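Local coordinates for hemolysin activator protein CdiB (Acinetobacter baumannii ACICU, PDB 6WIL), which probably transports a partner toxin protein across the outer membrane as the TpsB transporter of a contact-dependent growth inhibition system, at residues R454-G458 against M471-G477. Sequence-based numbering, arbitrary orientation.
Sequences RFYIG and MLSGDNG. With C8E ((hydroxyethyloxy)tri(ethyloxy)octane), chain D.
Phe455-Ile457 and Leu472-Gly474 form an antiparallel two-stranded ribbon in loop L6 of this Omp85-superfamily barrel. The loop joins barrel strands 432-444 and 476-487 and carries the family's VRGF sequence between the two ribbon strands. Phe455 and Gly474 are a hydrogen-bonded pair: Phe455 N reaches Gly474 O at 2.9 Å, nearly straight at 169°, and Gly474 N returns a bond to Phe455 O. Ile457 and Leu472 repeat the pattern, with Ile457 N to Leu472 O at 3.0 Å and a weak return bond. Between them lies the non-hydrogen-bonded pair Tyr456-Ser473.

The Tyr456 and Ser473 side chains share the face turned to helix 8-27. Ser473 CB sits over a face of the Tyr456 ring, 3.8 Å from its centroid, in a CH-pi contact. The methyl CE of Met471, a selenomethionine, packs on Tyr456 CB at 3.6 Å. Tyr456 OH bonds to Pro451 O.

Phe455, Ile457 and Leu472 lie on the other face, toward the barrel wall. Ile457 CG1 meets Leu472 CB at 3.7 Å, and both side chains touch Val504. Phe455 has CG anti to its backbone N (chi1 -166°), which lays the ring flat against the start of strand 476-487. Gly477 CA stands 4.1 Å from the ring centroid.

Arg454 passes Asp475 with its aliphatic CG and CD, and their charged groups do not meet. Arg454 NH1 bonds to Asn508 and Asp475 OD2 to Leu449 N. Arg454 NE makes a weak, bent hydrogen bond to Ser473 OG at 3.2 Å.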
# COMPACT_ATOMS: atom_id res chain seq x y z
N ARG A 454 20.20 7.62 9.69
CA ARG A 454 19.80 9.00 9.51
C ARG A 454 18.95 9.18 8.25
O ARG A 454 18.87 8.30 7.39
CB ARG A 454 21.02 9.91 9.45
CG ARG A 454 21.84 9.91 10.72
CD ARG A 454 22.66 11.18 10.83
NE ARG A 454 23.88 11.15 10.03
CZ ARG A 454 25.09 10.95 10.53
NH1 ARG A 454 25.25 10.75 11.83
NH2 ARG A 454 26.15 10.94 9.72
N PHE A 455 18.32 10.34 8.16
CA PHE A 455 17.48 10.72 7.03
C PHE A 455 18.31 11.58 6.08
O PHE A 455 18.80 12.64 6.47
CB PHE A 455 16.25 11.48 7.51
CG PHE A 455 15.16 11.62 6.49
CD1 PHE A 455 15.20 12.64 5.56
CD2 PHE A 455 14.09 10.74 6.48
CE1 PHE A 455 14.19 12.78 4.62
CE2 PHE A 455 13.07 10.88 5.55
CZ PHE A 455 13.13 11.90 4.62
N TYR A 456 18.47 11.11 4.84
CA TYR A 456 19.33 11.76 3.86
C TYR A 456 18.49 12.37 2.74
O TYR A 456 17.46 11.81 2.36
CB TYR A 456 20.33 10.76 3.28
CG TYR A 456 21.32 10.24 4.30
CD1 TYR A 456 20.97 9.21 5.18
CD2 TYR A 456 22.59 10.78 4.41
CE1 TYR A 456 21.87 8.74 6.12
CE2 TYR A 456 23.50 10.32 5.35
CZ TYR A 456 23.13 9.30 6.20
OH TYR A 456 24.03 8.85 7.14
N ILE A 457 18.93 13.52 2.25
CA ILE A 457 18.21 14.26 1.19
C ILE A 457 19.20 14.71 0.13
O ILE A 457 20.29 15.04 0.48
CB ILE A 457 17.41 15.43 1.77
CG1 ILE A 457 18.27 16.42 2.52
CG2 ILE A 457 16.28 14.93 2.64
CD1 ILE A 457 17.48 17.53 3.14
N GLY A 458 18.75 14.75 -1.11
CA GLY A 458 19.56 15.13 -2.28
C GLY A 458 19.90 13.92 -3.12
O GLY A 458 20.74 13.16 -2.70
N MSE A 471 25.08 14.69 0.27
CA MSE A 471 23.72 14.72 0.80
C MSE A 471 23.68 15.36 2.18
O MSE A 471 24.62 15.22 2.96
CB MSE A 471 23.14 13.30 0.86
CG MSE A 471 23.02 12.64 -0.50
SE MSE A 471 22.42 10.78 -0.38
CE MSE A 471 20.48 11.07 -0.32
N LEU A 472 22.61 16.10 2.46
CA LEU A 472 22.35 16.58 3.80
C LEU A 472 21.69 15.46 4.60
O LEU A 472 21.02 14.60 4.05
CB LEU A 472 21.44 17.81 3.77
CG LEU A 472 21.87 18.92 2.80
CD1 LEU A 472 20.83 20.01 2.74
CD2 LEU A 472 23.23 19.50 3.17
N SER A 473 21.92 15.46 5.92
CA SER A 473 21.42 14.39 6.78
C SER A 473 21.16 14.94 8.17
O SER A 473 21.83 15.86 8.63
CB SER A 473 22.38 13.20 6.83
OG SER A 473 23.37 13.38 7.84
N GLY A 474 20.14 14.37 8.81
CA GLY A 474 19.87 14.62 10.21
C GLY A 474 19.19 13.41 10.81
O GLY A 474 18.75 12.51 10.09
N ASP A 475 19.13 13.38 12.14
CA ASP A 475 18.38 12.34 12.83
C ASP A 475 16.89 12.44 12.52
O ASP A 475 16.20 11.42 12.40
CB ASP A 475 18.62 12.44 14.34
CG ASP A 475 19.82 11.63 14.78
OD1 ASP A 475 20.60 11.19 13.91
OD2 ASP A 475 19.96 11.41 16.00
N ASN A 476 16.38 13.65 12.38
CA ASN A 476 15.02 13.90 11.93
C ASN A 476 15.06 14.47 10.52
O ASN A 476 16.04 15.12 10.13
CB ASN A 476 14.29 14.85 12.87
CG ASN A 476 14.49 14.50 14.33
OD1 ASN A 476 14.61 13.33 14.68
ND2 ASN A 476 14.55 15.52 15.18
N GLY A 477 14.01 14.22 9.76
CA GLY A 477 13.99 14.68 8.39
C GLY A 477 12.67 14.35 7.73
O GLY A 477 11.88 13.54 8.21
C1 C8E D . 4.02 10.31 15.54
C2 C8E D . 5.26 10.47 14.66
C3 C8E D . 4.96 9.98 13.24
C4 C8E D . 6.18 10.20 12.36
C5 C8E D . 6.39 11.69 12.13
C6 C8E D . 7.73 11.91 11.42
C7 C8E D . 7.64 13.14 10.53
C8 C8E D . 8.15 14.36 11.30
O9 C8E D . 9.25 14.89 10.61
C10 C8E D . 9.84 16.01 11.21
C11 C8E D . 11.17 16.31 10.52
O12 C8E D . 11.25 17.68 10.25
C13 C8E D . 12.53 18.10 9.85
C14 C8E D . 12.52 19.61 9.61
O15 C8E D . 11.22 20.04 9.30
C16 C8E D . 11.14 21.40 8.94
C17 C8E D . 9.86 21.66 8.14
O18 C8E D . 8.74 21.47 8.95
C19 C8E D . 7.55 21.99 8.41
C20 C8E D . 6.51 20.88 8.25
O21 C8E D . 6.29 20.26 9.49